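PDB 4PMQ: Tat-secreted protein Rv2525c, which may act as a peptidoglycan hydrolase with glycosidase activity and shows esterase activity toward p-nitrophenyl esters in vitro. Local coordinates for residues Pro113-Tyr118 and Ile147-Asn152; Ser108-Pro113 and Gly139-Ser144. One frame throughout, in Å; residues are numbered along the deposited sequence. Where two conformers were deposited one is given.

Contact 1. Residues Pro113-Tyr118 and Ile147-Asn152; sequences PSYEQY and IDWAVN
Trp-149 of helix 144-153 lies against the first turn of helix 115-133 and forms an aromatic cluster with Tyr-115 and Tyr-118, joining two neighbouring outer helices of a TIM-barrel-like domain. The tight part is around Tyr-118. Trp-149 CB sits over one face of its ring, 3.7 Å from the centroid and 17° off the normal, a CH-pi contact, while Trp-149 CE3 packs 3.6 Å from Tyr-118 CG. A chi1 of 169° turns CG of Tyr-118 away from its backbone N, and the ring then extends past the indole in the opposite direction, bringing OH to 3.2 Å from Trp-149 O; its hydrogen-bond partner is the side-chain atom Asp-153 OD2. The benzo end of the indole abuts the start of the other helix: CH2 of Trp-149 is 3.5 Å from Tyr-115 N, and Pro-113 O lies at the indole edge. That helix start is fixed by a capping box in which Ser-114 OG accepts from Gln-117 N and Gln-117 OE1 from Ser-114 N. The looser side is at exposed Tyr-115, which touches the indole mainly through one ring edge. This pair is T-shaped, its planes 66° apart, and Tyr-115 CD1 points onto the indole face, 3.6 Å from Trp-149 CE2.

Contact 2. Residues Ser108-Pro113 and Gly139-Ser144; sequences SIDDNP and GVYANS. With GOL (glycerol), chain E.
Ile-109 N donates to Tyr-141 O across 2.8 Å, at an N-H...O angle of 151°, and the parallel bridge of Ser-108 with Tyr-141 brings both side chains out on one face of the sheet. There a glycerol, probably from the crystallisation liquor, lays C2 over one face of the Tyr-141 ring and, in the Ser-108 conformer given, donates from O3 to Ser-108 OG at 2.6 Å. Just past the bridge, Ile-109 CB lies 4.1 Å from Ala-142 CB. Farther along, water spans the diverging chains: one molecule donates to Asp-111 O and accepts from Asn-143 N, a second sits 2.9 Å from Pro-113 O and accepts from Asn-143 ND2. In the next shell, Ser-108 OG also bonds Tyr-66 O, and Gln-179 bonds Tyr-141 OH. Asp-110, the centre of an inverse gamma turn, has OD2 in a salt bridge with Lys-70 and hydrogen-bonded to Gln-67; a tartrate lies nearby. Asn-143 is an N-cap: chi1 of 62° sets CG between backbone N and carbonyl carbon, folding OD1 back to Thr-146 N. Strand ends lined by polar and aromatic side chains around small ligands are consistent with the pocket at the C-terminal ends of the barrel strands in a TIM-barrel-type glycoside hydrolase.

The two contacts have centres 9 Å apart and share Pro-113, the last residue of segment 108-113 and the first of 113-118. Their segments alternate along the chain: 108-113, 113-118, 139-144, then 147-152. Strand 105-108 leads through the loop into helix 115-133, and strand 138-142 follows, then helix 144-153, so two successive beta-alpha units lie side by side. Contact 2 joins the parallel strands at their C-terminal ends, about 9 Å from the chain centre; contact 1 joins the helices outside them, about 17 Å from it. Ile-147 CD1 reaches Ala-142 O at 3.5 Å, packing helix onto strand. The same neighbouring units thus meet both beside the probable substrate pocket, where glycerol and tartrate are bound, and at the outer helical layer.

Contact 1. Residues Pro113-Tyr118 and Ile147-Asn152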
ATOM      1  N   PRO A 113       0.642  14.210  -8.122  1.00  8.40           N
ATOM      2  CA  PRO A 113      -0.300  15.337  -8.085  1.00  7.92           C
ATOM      3  C   PRO A 113       0.333  16.700  -7.883  1.00 10.98           C
ATOM      4  O   PRO A 113       1.394  16.821  -7.255  1.00  9.77           O
ATOM      5  CB  PRO A 113      -1.176  15.002  -6.859  1.00  9.01           C
ATOM      6  CG  PRO A 113      -0.228  14.289  -5.938  1.00 11.13           C
ATOM      7  CD  PRO A 113       0.601  13.437  -6.856  1.00  8.02           C
ATOM      8  N   SER A 114      -0.404  17.737  -8.325  1.00  7.52           N
ATOM      9  CA  SER A 114      -0.079  19.126  -8.041  1.00  7.50           C
ATOM     10  C   SER A 114      -0.492  19.454  -6.608  1.00 10.27           C
ATOM     11  O   SER A 114      -1.356  18.753  -6.032  1.00  8.79           O
ATOM     12  CB  SER A 114      -0.844  20.042  -8.981  1.00  9.04           C
ATOM     13  OG  SER A 114      -2.235  19.882  -8.700  1.00 11.15           O
ATOM     14  N   TYR A 115       0.004  20.604  -6.079  1.00  9.31           N
ATOM     15  CA  TYR A 115      -0.406  21.054  -4.750  1.00  9.22           C
ATOM     16  C   TYR A 115      -1.942  21.317  -4.737  1.00 10.11           C
ATOM     17  O   TYR A 115      -2.617  21.016  -3.746  1.00  9.82           O
ATOM     18  CB  TYR A 115       0.384  22.310  -4.352  1.00 10.84           C
ATOM     19  CG  TYR A 115       0.040  22.777  -2.961  1.00 14.84           C
ATOM     20  CD1 TYR A 115       0.505  22.093  -1.843  1.00 16.94           C
ATOM     21  CD2 TYR A 115      -0.706  23.934  -2.759  1.00 16.89           C
ATOM     22  CE1 TYR A 115       0.154  22.494  -0.554  1.00 20.69           C
ATOM     23  CE2 TYR A 115      -1.017  24.380  -1.475  1.00 18.55           C
ATOM     24  CZ  TYR A 115      -0.590  23.654  -0.374  1.00 31.81           C
ATOM     25  OH  TYR A 115      -0.900  24.080   0.896  1.00 37.15           O
ATOM     26  N   GLU A 116      -2.490  21.818  -5.861  1.00  8.33           N
ATOM     27  CA  GLU A 116      -3.932  22.048  -5.956  1.00  6.97           C
ATOM     28  C   GLU A 116      -4.711  20.730  -5.782  1.00 10.37           C
ATOM     29  O   GLU A 116      -5.725  20.712  -5.074  1.00  9.49           O
ATOM     30  CB  GLU A 116      -4.247  22.704  -7.321  1.00  8.39           C
ATOM     31  CG  GLU A 116      -5.712  22.949  -7.600  1.00  9.77           C
ATOM     32  CD  GLU A 116      -6.430  21.744  -8.182  1.00 20.77           C
ATOM     33  OE1 GLU A 116      -5.817  21.037  -9.015  1.00 21.54           O
ATOM     34  OE2 GLU A 116      -7.613  21.516  -7.835  1.00 12.86           O
ATOM     35  N   GLN A 117      -4.244  19.633  -6.420  1.00  7.68           N
ATOM     36  CA  GLN A 117      -4.930  18.328  -6.312  1.00  6.37           C
ATOM     37  C   GLN A 117      -4.808  17.800  -4.900  1.00  7.98           C
ATOM     38  O   GLN A 117      -5.771  17.291  -4.347  1.00  7.64           O
ATOM     39  CB  GLN A 117      -4.356  17.335  -7.329  1.00  8.05           C
ATOM     40  CG  GLN A 117      -4.809  17.706  -8.745  1.00  8.65           C
ATOM     41  CD  GLN A 117      -4.073  16.889  -9.781  1.00 16.60           C
ATOM     42  OE1 GLN A 117      -2.881  16.570  -9.638  1.00 11.45           O
ATOM     43  NE2 GLN A 117      -4.780  16.532 -10.836  1.00 15.04           N
ATOM     44  N   TYR A 118      -3.643  17.969  -4.303  1.00  6.50           N
ATOM     45  CA  TYR A 118      -3.400  17.510  -2.928  1.00  6.06           C
ATOM     46  C   TYR A 118      -4.353  18.222  -1.953  1.00  7.90           C
ATOM     47  O   TYR A 118      -5.103  17.563  -1.216  1.00  7.73           O
ATOM     48  CB  TYR A 118      -1.934  17.776  -2.559  1.00  6.93           C
ATOM     49  CG  TYR A 118      -1.700  17.572  -1.069  1.00  6.31           C
ATOM     50  CD1 TYR A 118      -1.624  16.289  -0.520  1.00  8.41           C
ATOM     51  CD2 TYR A 118      -1.587  18.661  -0.204  1.00  6.48           C
ATOM     52  CE1 TYR A 118      -1.477  16.098   0.861  1.00  9.17           C
ATOM     53  CE2 TYR A 118      -1.449  18.480   1.169  1.00  7.34           C
ATOM     54  CZ  TYR A 118      -1.418  17.196   1.701  1.00 10.06           C
ATOM     55  OH  TYR A 118      -1.246  17.025   3.054  1.00  8.28           O
ATOM     56  N   ILE A 147       4.319  12.863   0.237  1.00  4.79           N
ATOM     57  CA  ILE A 147       4.616  12.442   1.599  1.00  4.37           C
ATOM     58  C   ILE A 147       4.975  13.684   2.416  1.00  8.78           C
ATOM     59  O   ILE A 147       4.444  13.868   3.514  1.00  6.99           O
ATOM     60  CB  ILE A 147       5.738  11.380   1.636  1.00  5.68           C
ATOM     61  CG1 ILE A 147       5.192  10.012   1.145  1.00  5.62           C
ATOM     62  CG2 ILE A 147       6.327  11.250   3.050  1.00  6.99           C
ATOM     63  CD1 ILE A 147       6.331   9.023   0.854  1.00  8.36           C
ATOM     64  N   ASP A 148       5.813  14.582   1.849  1.00  6.20           N
ATOM     65  CA  ASP A 148       6.198  15.756   2.639  1.00  6.28           C
ATOM     66  C   ASP A 148       4.992  16.647   2.957  1.00  8.89           C
ATOM     67  O   ASP A 148       4.853  17.145   4.086  1.00  8.20           O
ATOM     68  CB  ASP A 148       7.291  16.583   1.959  1.00  7.26           C
ATOM     69  CG  ASP A 148       8.057  17.290   3.049  1.00 11.44           C
ATOM     70  OD1 ASP A 148       8.923  16.639   3.673  1.00 12.17           O
ATOM     71  OD2 ASP A 148       7.735  18.470   3.340  1.00 11.95           O
ATOM     72  N   TRP A 149       4.109  16.829   1.972  1.00  6.61           N
ATOM     73  CA  TRP A 149       2.927  17.657   2.228  1.00  6.89           C
ATOM     74  C   TRP A 149       2.078  17.053   3.341  1.00  9.18           C
ATOM     75  O   TRP A 149       1.637  17.785   4.245  1.00  7.57           O
ATOM     76  CB  TRP A 149       2.071  17.795   0.971  1.00  5.85           C
ATOM     77  CG  TRP A 149       2.653  18.606  -0.144  1.00  7.60           C
ATOM     78  CD1 TRP A 149       3.358  19.769  -0.038  1.00 10.85           C
ATOM     79  CD2 TRP A 149       2.375  18.434  -1.550  1.00  7.87           C
ATOM     80  NE1 TRP A 149       3.601  20.293  -1.298  1.00 10.03           N
ATOM     81  CE2 TRP A 149       2.995  19.500  -2.236  1.00 10.81           C
ATOM     82  CE3 TRP A 149       1.650  17.484  -2.289  1.00  8.80           C
ATOM     83  CZ2 TRP A 149       2.946  19.620  -3.634  1.00 10.15           C
ATOM     84  CZ3 TRP A 149       1.598  17.611  -3.673  1.00  9.94           C
ATOM     85  CH2 TRP A 149       2.302  18.627  -4.332  1.00 10.43           C
ATOM     86  N   ALA A 150       1.878  15.710   3.291  1.00  6.75           N
ATOM     87  CA  ALA A 150       1.070  14.965   4.286  1.00  6.72           C
ATOM     88  C   ALA A 150       1.728  15.041   5.682  1.00  8.66           C
ATOM     89  O   ALA A 150       1.047  15.324   6.670  1.00 10.06           O
ATOM     90  CB  ALA A 150       0.904  13.532   3.842  1.00  7.69           C
ATOM     91  N   VAL A 151       3.048  14.821   5.751  1.00  5.61           N
ATOM     92  CA  VAL A 151       3.768  14.914   7.027  1.00  6.20           C
ATOM     93  C   VAL A 151       3.602  16.322   7.614  1.00  8.76           C
ATOM     94  O   VAL A 151       3.290  16.476   8.804  1.00  9.92           O
ATOM     95  CB  VAL A 151       5.262  14.554   6.873  1.00  9.86           C
ATOM     96  CG1 VAL A 151       6.053  14.914   8.140  1.00  9.91           C
ATOM     97  CG2 VAL A 151       5.422  13.084   6.535  1.00  9.11           C
ATOM     98  N   ASN A 152       3.810  17.342   6.773  1.00  7.38           N
ATOM     99  CA  ASN A 152       3.712  18.740   7.185  1.00  9.43           C
ATOM    100  C   ASN A 152       2.281  19.084   7.694  1.00 13.25           C
ATOM    101  O   ASN A 152       2.122  19.958   8.556  1.00 13.88           O
ATOM    102  CB  ASN A 152       4.106  19.636   6.017  1.00 12.69           C
ATOM    103  CG  ASN A 152       4.349  21.061   6.424  1.00 33.05           C
ATOM    104  OD1 ASN A 152       4.999  21.332   7.422  1.00 18.72           O
ATOM    105  ND2 ASN A 152       3.817  22.004   5.669  1.00 36.01           N
TER

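Contact 2. Residues Ser108-Pro113 and Gly139-Ser144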
ATOM      1  N   SER A 108      -3.563   4.274  -1.421  1.00  7.27           N
ATOM      2  CA  SER A 108      -2.713   4.640  -2.550  0.50  7.20           C
ATOM      3  C   SER A 108      -3.052   5.950  -3.251  1.00  9.10           C
ATOM      4  O   SER A 108      -4.218   6.237  -3.590  1.00  8.53           O
ATOM      5  CB  SER A 108      -2.711   3.530  -3.589  0.50  8.90           C
ATOM      6  OG  SER A 108      -2.237   2.360  -2.951  0.50 10.32           O
ATOM      7  N   ILE A 109      -1.983   6.726  -3.499  1.00  5.94           N
ATOM      8  CA  ILE A 109      -1.971   7.956  -4.275  1.00  6.48           C
ATOM      9  C   ILE A 109      -1.032   7.582  -5.438  1.00  8.69           C
ATOM     10  O   ILE A 109       0.140   7.958  -5.419  1.00  8.32           O
ATOM     11  CB  ILE A 109      -1.566   9.249  -3.520  1.00  8.59           C
ATOM     12  CG1 ILE A 109      -2.354   9.470  -2.179  1.00  8.49           C
ATOM     13  CG2 ILE A 109      -1.688  10.468  -4.472  1.00  8.67           C
ATOM     14  CD1 ILE A 109      -3.863   9.470  -2.260  1.00  8.57           C
ATOM     15  N   ASP A 110      -1.539   6.752  -6.402  1.00  7.36           N
ATOM     16  CA  ASP A 110      -0.783   6.215  -7.527  1.00  6.42           C
ATOM     17  C   ASP A 110      -0.733   7.251  -8.656  1.00 10.37           C
ATOM     18  O   ASP A 110      -1.175   7.019  -9.781  1.00 11.90           O
ATOM     19  CB  ASP A 110      -1.466   4.889  -7.969  1.00  8.22           C
ATOM     20  CG  ASP A 110      -0.719   4.149  -9.058  1.00 20.60           C
ATOM     21  OD1 ASP A 110       0.533   4.290  -9.126  1.00 20.78           O
ATOM     22  OD2 ASP A 110      -1.385   3.478  -9.875  1.00 21.45           O
ATOM     23  N   ASP A 111      -0.232   8.439  -8.308  1.00  8.08           N
ATOM     24  CA  ASP A 111      -0.191   9.625  -9.154  1.00  8.23           C
ATOM     25  C   ASP A 111       0.926  10.559  -8.715  1.00 10.05           C
ATOM     26  O   ASP A 111       1.528  10.378  -7.636  1.00  8.98           O
ATOM     27  CB  ASP A 111      -1.557  10.362  -9.015  1.00 10.32           C
ATOM     28  CG  ASP A 111      -2.641   9.781  -9.899  1.00 17.21           C
ATOM     29  OD1 ASP A 111      -2.501   9.859 -11.140  1.00 17.83           O
ATOM     30  OD2 ASP A 111      -3.612   9.219  -9.351  1.00 20.15           O
ATOM     31  N   ASN A 112       1.152  11.592  -9.528  1.00  8.30           N
ATOM     32  CA  ASN A 112       2.132  12.650  -9.295  1.00  7.85           C
ATOM     33  C   ASN A 112       1.328  13.954  -9.255  1.00 10.80           C
ATOM     34  O   ASN A 112       1.259  14.691 -10.258  1.00 10.95           O
ATOM     35  CB  ASN A 112       3.210  12.641 -10.405  1.00  9.59           C
ATOM     36  CG  ASN A 112       4.220  13.741 -10.193  1.00 16.16           C
ATOM     37  OD1 ASN A 112       4.331  14.264  -9.076  1.00  9.10           O
ATOM     38  ND2 ASN A 112       4.954  14.121 -11.261  1.00 11.31           N
ATOM     39  N   PRO A 113       0.642  14.210  -8.122  1.00  8.40           N
ATOM     40  CA  PRO A 113      -0.300  15.337  -8.085  1.00  7.92           C
ATOM     41  C   PRO A 113       0.333  16.700  -7.883  1.00 10.98           C
ATOM     42  O   PRO A 113       1.394  16.821  -7.255  1.00  9.77           O
ATOM     43  CB  PRO A 113      -1.176  15.002  -6.859  1.00  9.01           C
ATOM     44  CG  PRO A 113      -0.228  14.289  -5.938  1.00 11.13           C
ATOM     45  CD  PRO A 113       0.601  13.437  -6.856  1.00  8.02           C
ATOM     46  N   GLY A 139      -2.019   4.770   6.400  1.00  5.50           N
ATOM     47  CA  GLY A 139      -0.767   4.762   5.659  1.00  5.04           C
ATOM     48  C   GLY A 139      -0.984   5.472   4.338  1.00  7.94           C
ATOM     49  O   GLY A 139      -2.113   5.552   3.826  1.00  6.73           O
ATOM     50  N   VAL A 140       0.109   5.977   3.754  1.00  5.51           N
ATOM     51  CA  VAL A 140       0.017   6.671   2.478  1.00  5.79           C
ATOM     52  C   VAL A 140       1.111   6.174   1.545  1.00  6.96           C
ATOM     53  O   VAL A 140       2.290   6.309   1.887  1.00  6.75           O
ATOM     54  CB  VAL A 140       0.115   8.231   2.644  1.00  8.90           C
ATOM     55  CG1 VAL A 140      -0.163   8.945   1.308  1.00  8.84           C
ATOM     56  CG2 VAL A 140      -0.855   8.744   3.715  1.00  8.75           C
ATOM     57  N   TYR A 141       0.714   5.662   0.351  1.00  4.27           N
ATOM     58  CA  TYR A 141       1.619   5.286  -0.737  1.00  4.63           C
ATOM     59  C   TYR A 141       1.603   6.483  -1.674  1.00  6.38           C
ATOM     60  O   TYR A 141       0.559   6.794  -2.249  1.00  7.07           O
ATOM     61  CB  TYR A 141       1.157   3.990  -1.443  1.00  4.96           C
ATOM     62  CG  TYR A 141       1.818   3.707  -2.780  1.00  5.52           C
ATOM     63  CD1 TYR A 141       3.124   3.202  -2.850  1.00  6.59           C
ATOM     64  CD2 TYR A 141       1.127   3.890  -3.975  1.00  6.78           C
ATOM     65  CE1 TYR A 141       3.699   2.856  -4.076  1.00  7.33           C
ATOM     66  CE2 TYR A 141       1.719   3.614  -5.208  1.00  7.64           C
ATOM     67  CZ  TYR A 141       2.996   3.080  -5.253  1.00 11.14           C
ATOM     68  OH  TYR A 141       3.524   2.752  -6.477  1.00  9.11           O
ATOM     69  N   ALA A 142       2.716   7.196  -1.787  1.00  5.04           N
ATOM     70  CA  ALA A 142       2.754   8.413  -2.608  1.00  4.88           C
ATOM     71  C   ALA A 142       4.192   8.732  -2.945  1.00  7.66           C
ATOM     72  O   ALA A 142       5.090   8.143  -2.314  1.00  6.37           O
ATOM     73  CB  ALA A 142       2.136   9.578  -1.825  1.00  4.77           C
ATOM     74  N   ASN A 143       4.428   9.734  -3.836  1.00  6.01           N
ATOM     75  CA  ASN A 143       5.815  10.149  -4.096  1.00  5.50           C
ATOM     76  C   ASN A 143       6.316  10.985  -2.875  1.00  7.49           C
ATOM     77  O   ASN A 143       5.537  11.277  -1.932  1.00  6.89           O
ATOM     78  CB  ASN A 143       5.929  10.922  -5.403  1.00  6.92           C
ATOM     79  CG  ASN A 143       5.133  12.207  -5.424  1.00  9.51           C
ATOM     80  OD1 ASN A 143       4.992  12.911  -4.404  1.00  7.97           O
ATOM     81  ND2 ASN A 143       4.698  12.626  -6.605  1.00  8.74           N
ATOM     82  N   SER A 144       7.616  11.299  -2.850  1.00  6.56           N
ATOM     83  CA  SER A 144       8.204  11.976  -1.693  1.00  6.14           C
ATOM     84  C   SER A 144       7.674  13.394  -1.489  1.00  7.87           C
ATOM     85  O   SER A 144       7.618  13.836  -0.335  1.00  7.31           O
ATOM     86  CB  SER A 144       9.725  11.975  -1.787  1.00  6.63           C
ATOM     87  OG  SER A 144      10.157  12.712  -2.905  1.00  7.50           O
TER
HETATM   88  C1  GOL E 304       2.013  -0.602  -5.680  1.00 24.28           C
HETATM   89  O1  GOL E 304       2.620  -0.345  -6.936  1.00 21.06           O
HETATM   90  C2  GOL E 304       0.733   0.187  -5.558  1.00 27.07           C
HETATM   91  O2  GOL E 304      -0.204  -0.260  -6.547  1.00 22.33           O
HETATM   92  C3  GOL E 304       0.186  -0.011  -4.163  1.00 30.46           C
HETATM   93  O3  GOL E 304      -1.211   0.221  -4.107  1.00 33.09           O
HETATM   94  O   HOH W   1       2.001  10.977  -4.929  1.00  9.98           O
HETATM   95  O   HOH W   2       3.456  15.223  -6.054  1.00 16.02           O